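Local coordinates for small heat shock protein hsp20 family (Sulfolobus solfataricus, PDB 4RZK), which is a small heat shock protein that probably binds unfolded proteins, seen here as its alpha-crystallin domain, at residues S4-P9 with R54-K58; E19-V23 with I60-A64. All coordinates share one frame; numbering follows the deposited sequence.

Interaction 1. Residues S4-P9 with R54-K58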
loop_
_atom_site.group_PDB
_atom_site.type_symbol
_atom_site.label_atom_id
_atom_site.label_comp_id
_atom_site.label_asym_id
_atom_site.label_seq_id
_atom_site.Cartn_x
_atom_site.Cartn_y
_atom_site.Cartn_z
ATOM N N SER A 4 -4.313 -12.406 -13.169
ATOM C CA SER A 4 -5.030 -11.654 -12.170
ATOM C C SER A 4 -5.417 -12.551 -11.035
ATOM O O SER A 4 -5.965 -13.608 -11.247
ATOM C CB SER A 4 -6.309 -11.085 -12.767
ATOM O OG SER A 4 -6.058 -10.411 -13.974
ATOM N N GLU A 5 -5.118 -12.131 -9.823
ATOM C CA GLU A 5 -5.719 -12.720 -8.654
ATOM C C GLU A 5 -6.237 -11.623 -7.756
ATOM O O GLU A 5 -5.507 -10.728 -7.405
ATOM C CB GLU A 5 -4.707 -13.562 -7.910
ATOM C CG GLU A 5 -5.337 -14.547 -6.961
ATOM C CD GLU A 5 -4.315 -15.235 -6.115
ATOM O OE1 GLU A 5 -3.154 -14.809 -6.149
ATOM O OE2 GLU A 5 -4.666 -16.189 -5.414
ATOM N N GLU A 6 -7.494 -11.708 -7.364
ATOM C CA GLU A 6 -8.061 -10.760 -6.429
ATOM C C GLU A 6 -7.417 -10.939 -5.068
ATOM O O GLU A 6 -7.094 -12.045 -4.676
ATOM C CB GLU A 6 -9.561 -10.975 -6.333
ATOM C CG GLU A 6 -10.323 -9.833 -5.703
ATOM C CD GLU A 6 -11.727 -9.717 -6.237
ATOM O OE1 GLU A 6 -12.608 -10.413 -5.722
ATOM O OE2 GLU A 6 -11.946 -8.931 -7.169
ATOM N N ARG A 7 -7.241 -9.847 -4.343
ATOM C CA ARG A 7 -6.551 -9.882 -3.066
ATOM C C ARG A 7 -7.391 -9.243 -1.992
ATOM O O ARG A 7 -8.198 -8.391 -2.271
ATOM C CB ARG A 7 -5.228 -9.129 -3.161
ATOM C CG ARG A 7 -4.129 -9.860 -3.894
ATOM C CD ARG A 7 -3.059 -8.893 -4.325
ATOM N NE ARG A 7 -2.425 -8.261 -3.183
ATOM C CZ ARG A 7 -1.436 -7.393 -3.278
ATOM N NH1 ARG A 7 -0.967 -7.070 -4.458
ATOM N NH2 ARG A 7 -0.919 -6.860 -2.198
ATOM N N GLU A 8 -7.172 -9.631 -0.753
ATOM C CA GLU A 8 -7.893 -9.020 0.331
ATOM C C GLU A 8 -6.972 -8.039 1.003
ATOM O O GLU A 8 -5.930 -8.403 1.499
ATOM C CB GLU A 8 -8.334 -10.081 1.312
ATOM C CG GLU A 8 -8.960 -9.543 2.568
ATOM C CD GLU A 8 -9.609 -10.633 3.369
ATOM O OE1 GLU A 8 -9.138 -10.934 4.471
ATOM O OE2 GLU A 8 -10.587 -11.201 2.881
ATOM N N PRO A 9 -7.382 -6.785 1.006
ATOM C CA PRO A 9 -6.565 -5.681 1.487
ATOM C C PRO A 9 -6.378 -5.695 2.981
ATOM O O PRO A 9 -7.241 -6.170 3.687
ATOM C CB PRO A 9 -7.378 -4.455 1.085
ATOM C CG PRO A 9 -8.753 -4.948 0.856
ATOM C CD PRO A 9 -8.578 -6.311 0.307
ATOM N N ARG A 54 -3.253 -4.734 -10.086
ATOM C CA ARG A 54 -3.761 -5.191 -8.803
ATOM C C ARG A 54 -5.258 -5.011 -8.623
ATOM O O ARG A 54 -5.794 -3.978 -8.962
ATOM C CB ARG A 54 -2.999 -4.499 -7.679
ATOM C CG ARG A 54 -1.724 -5.222 -7.310
ATOM C CD ARG A 54 -0.750 -4.333 -6.585
ATOM N NE ARG A 54 0.183 -3.707 -7.499
ATOM C CZ ARG A 54 1.455 -4.043 -7.596
ATOM N NH1 ARG A 54 2.240 -3.428 -8.454
ATOM N NH2 ARG A 54 1.937 -4.999 -6.834
ATOM N N GLN A 55 -5.931 -6.024 -8.095
ATOM C CA GLN A 55 -7.348 -5.908 -7.796
ATOM C C GLN A 55 -7.702 -6.351 -6.370
ATOM O O GLN A 55 -7.240 -7.377 -5.927
ATOM C CB GLN A 55 -8.183 -6.635 -8.856
ATOM C CG GLN A 55 -7.626 -7.959 -9.358
ATOM C CD GLN A 55 -6.529 -7.808 -10.381
ATOM O OE1 GLN A 55 -6.666 -7.083 -11.349
ATOM N NE2 GLN A 55 -5.432 -8.501 -10.167
ATOM N N TYR A 56 -8.498 -5.563 -5.658
ATOM C CA TYR A 56 -8.847 -5.877 -4.279
ATOM C C TYR A 56 -10.340 -5.875 -4.047
ATOM O O TYR A 56 -11.051 -5.087 -4.625
ATOM C CB TYR A 56 -8.245 -4.875 -3.303
ATOM C CG TYR A 56 -6.800 -4.510 -3.493
ATOM C CD1 TYR A 56 -5.835 -4.996 -2.645
ATOM C CD2 TYR A 56 -6.411 -3.638 -4.481
ATOM C CE1 TYR A 56 -4.515 -4.650 -2.798
ATOM C CE2 TYR A 56 -5.096 -3.287 -4.636
ATOM C CZ TYR A 56 -4.155 -3.799 -3.791
ATOM O OH TYR A 56 -2.841 -3.452 -3.935
ATOM N N TYR A 57 -10.794 -6.775 -3.189
ATOM C CA TYR A 57 -12.140 -6.745 -2.654
ATOM C C TYR A 57 -12.093 -7.066 -1.177
ATOM O O TYR A 57 -11.430 -7.995 -0.776
ATOM C CB TYR A 57 -13.027 -7.740 -3.392
ATOM C CG TYR A 57 -14.416 -7.892 -2.841
ATOM C CD1 TYR A 57 -15.478 -7.195 -3.381
ATOM C CD2 TYR A 57 -14.672 -8.751 -1.799
ATOM C CE1 TYR A 57 -16.755 -7.343 -2.881
ATOM C CE2 TYR A 57 -15.940 -8.899 -1.295
ATOM C CZ TYR A 57 -16.973 -8.194 -1.842
ATOM O OH TYR A 57 -18.224 -8.353 -1.331
ATOM N N LYS A 58 -12.795 -6.293 -0.366
ATOM C CA LYS A 58 -12.909 -6.600 1.047
ATOM C C LYS A 58 -14.300 -6.310 1.554
ATOM O O LYS A 58 -14.939 -5.380 1.112
ATOM C CB LYS A 58 -11.902 -5.799 1.856
ATOM C CG LYS A 58 -12.032 -5.979 3.351
ATOM C CD LYS A 58 -11.266 -7.190 3.829
ATOM C CE LYS A 58 -10.698 -6.975 5.214
ATOM N NZ LYS A 58 -10.625 -8.242 5.974
#
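Arg7 pairs with Tyr56 in a short parallel bridge. The Arg7 amide N donates to Gln55 O (2.9 Å), and Tyr57 N returns a bond to Arg7 O at 3.2 Å, so that the arginine backbone straddles Tyr56 as a parallel register requires. The Arg7 side chain shows how one residue can serve both a sheet and a dimer. Its CB lies 3.8 Å from Gln55 O, and CG, placed beside the backbone N (chi1 -75°), starts the chain along the same side of the sheet as Tyr56. A bend at chi3 (63°) then brings the guanidinium alongside the phenol, with NE and CZ each 4.2 Å from Tyr56 CE1. That carbon lies above the guanidinium plane, over its centre, but the planes are 50° apart and the two groups do not stack flat. NH1 reaches the aliphatic part of Arg54, 3.5 Å from CD, while NH2 makes a salt bridge to Glu25 of the second subunit. Arg54 also bridges to Glu25, so the neighbouring carboxylate gathers the two arginines and probably offsets their charges. Farther along, Pro9 CG packs on Lys58 CB (3.4 Å), and the lysine tip forms a weak salt bridge from NZ to Glu8 OE1 at 3.4 Å. Tyr56 turns its OH to Pro27 O and packs on Val26 and Val29. Strand 55-61 runs between strand 6-16 and strand 44-50, where Tyr56 and Lys58 bond through their backbones to Ala49 and Ile47.

Interaction 2. Residues E19-V23 with I60-A64; sequences EIKVV and IDLPA
Ile20 and Val22, which meet Ile60, Leu62 and Pro63 through apolar side chains, have their backbones tied to strand 79-85 by hydrogen bonds with Leu84 and Ile82; Ile60 is bonded likewise to Leu45 of strand 44-50. With the backbones of Ile20, Val22 and Ile60 bonded to neighbouring strands, the two segments meet by packing of their side chains. Their CA atoms stay well apart, 9.0 Å between Val22 and Ile60, and hydrocarbon branches fill the interval. Val22 divides its methyls between two partners. CG1, anti to the backbone N (chi1 176°), meets Ile60 CD1 at 4.2 Å, tip to tip, whereas CG2 comes within 4.1 Å of Leu62 CD2, the two side chains crossing at about a right angle. Ile20 works in the same way near the start of the strand: its CG2 faces Leu62 CD2 at 4.3 Å, and its outermost methyl CD1 touches the proline ring at Pro63 CG (3.6 Å). Leu62, set between Ile20 and Val22, also packs on Leu45 and Leu84. Inward-facing side chains meeting from one strand and from the end of another with the loop that follows it, without backbone pairing between them, are characteristic of the hydrophobic core of the immunoglobulin-like beta-sandwich of the alpha-crystallin domain.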
loop_
_atom_site.group_PDB
_atom_site.type_symbol
_atom_site.label_atom_id
_atom_site.label_comp_id
_atom_site.label_asym_id
_atom_site.label_seq_id
_atom_site.Cartn_x
_atom_site.Cartn_y
_atom_site.Cartn_z
ATOM N N GLU A 19 -18.285 8.336 15.408
ATOM C CA GLU A 19 -17.670 7.855 14.183
ATOM C C GLU A 19 -17.114 6.446 14.259
ATOM O O GLU A 19 -16.709 5.982 15.314
ATOM C CB GLU A 19 -16.568 8.813 13.747
ATOM C CG GLU A 19 -17.069 10.175 13.317
ATOM C CD GLU A 19 -15.956 11.190 13.177
ATOM O OE1 GLU A 19 -14.853 10.948 13.695
ATOM O OE2 GLU A 19 -16.186 12.236 12.542
ATOM N N ILE A 20 -17.101 5.776 13.116
ATOM C CA ILE A 20 -16.308 4.582 12.918
ATOM C C ILE A 20 -15.368 4.870 11.764
ATOM O O ILE A 20 -15.788 5.318 10.717
ATOM C CB ILE A 20 -17.160 3.373 12.534
ATOM C CG1 ILE A 20 -17.864 2.799 13.751
ATOM C CG2 ILE A 20 -16.286 2.298 11.927
ATOM C CD1 ILE A 20 -18.521 1.470 13.480
ATOM N N LYS A 21 -14.089 4.618 11.953
ATOM C CA LYS A 21 -13.144 4.904 10.908
ATOM C C LYS A 21 -12.643 3.593 10.391
ATOM O O LYS A 21 -12.188 2.766 11.157
ATOM C CB LYS A 21 -11.993 5.773 11.416
ATOM C CG LYS A 21 -12.396 7.196 11.769
ATOM C CD LYS A 21 -11.213 7.994 12.288
ATOM C CE LYS A 21 -11.612 9.422 12.619
ATOM N NZ LYS A 21 -10.467 10.210 13.152
ATOM N N VAL A 22 -12.671 3.407 9.080
ATOM C CA VAL A 22 -12.127 2.196 8.484
ATOM C C VAL A 22 -10.942 2.512 7.595
ATOM O O VAL A 22 -11.017 3.376 6.752
ATOM C CB VAL A 22 -13.179 1.433 7.677
ATOM C CG1 VAL A 22 -12.546 0.242 6.987
ATOM C CG2 VAL A 22 -14.300 0.978 8.582
ATOM N N VAL A 23 -9.845 1.801 7.796
ATOM C CA VAL A 23 -8.634 2.048 7.042
ATOM C C VAL A 23 -8.258 0.853 6.188
ATOM O O VAL A 23 -8.187 -0.251 6.677
ATOM C CB VAL A 23 -7.466 2.352 7.976
ATOM C CG1 VAL A 23 -6.162 2.319 7.219
ATOM C CG2 VAL A 23 -7.663 3.693 8.638
ATOM N N ILE A 60 -16.347 -5.862 5.332
ATOM C CA ILE A 60 -16.135 -5.719 6.750
ATOM C C ILE A 60 -17.436 -5.700 7.497
ATOM O O ILE A 60 -18.346 -4.983 7.129
ATOM C CB ILE A 60 -15.454 -4.395 7.072
ATOM C CG1 ILE A 60 -13.985 -4.434 6.675
ATOM C CG2 ILE A 60 -15.605 -4.092 8.545
ATOM C CD1 ILE A 60 -13.654 -3.499 5.541
ATOM N N ASP A 61 -17.509 -6.469 8.569
ATOM C CA ASP A 61 -18.666 -6.430 9.425
ATOM C C ASP A 61 -18.382 -5.382 10.464
ATOM O O ASP A 61 -17.445 -5.496 11.226
ATOM C CB ASP A 61 -18.868 -7.779 10.099
ATOM C CG ASP A 61 -18.953 -8.913 9.111
ATOM O OD1 ASP A 61 -20.020 -9.096 8.501
ATOM O OD2 ASP A 61 -17.951 -9.626 8.939
ATOM N N LEU A 62 -19.205 -4.352 10.486
ATOM C CA LEU A 62 -19.036 -3.241 11.395
ATOM C C LEU A 62 -19.536 -3.523 12.799
ATOM O O LEU A 62 -20.470 -4.277 12.988
ATOM C CB LEU A 62 -19.708 -2.008 10.817
ATOM C CG LEU A 62 -19.167 -1.605 9.453
ATOM C CD1 LEU A 62 -20.130 -0.681 8.740
ATOM C CD2 LEU A 62 -17.809 -0.954 9.600
ATOM N N PRO A 63 -18.909 -2.894 13.780
ATOM C CA PRO A 63 -19.317 -3.016 15.177
ATOM C C PRO A 63 -20.714 -2.469 15.407
ATOM O O PRO A 63 -21.420 -2.984 16.252
ATOM C CB PRO A 63 -18.278 -2.187 15.929
ATOM C CG PRO A 63 -17.361 -1.623 14.900
ATOM C CD PRO A 63 -17.520 -2.453 13.674
ATOM N N ALA A 64 -21.106 -1.451 14.655
ATOM C CA ALA A 64 -22.438 -0.885 14.795
ATOM C C ALA A 64 -23.033 -0.499 13.458
ATOM O O ALA A 64 -22.314 -0.219 12.517
ATOM C CB ALA A 64 -22.402 0.318 15.711
#

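How the interactions relate
From the N terminus the chain first lays down residues 4-9, turns after strand 6-16 into residues 19-23, and only later reaches 54-58 and 60-64 in quick succession. Interaction 1 closes a loop of 44 intervening residues and interaction 2 one of 36; because their segments alternate along the chain, the two loops cross and neither nests inside the other. Strand 55-61 is shared. Its first half pairs edge to edge with the beginning of strand 6-16 in interaction 1, while its end and the residues just beyond it pack against strand 19-25 in interaction 2. With centres about 20 Å apart, the two join sheet pairing near the dimer contact to core packing.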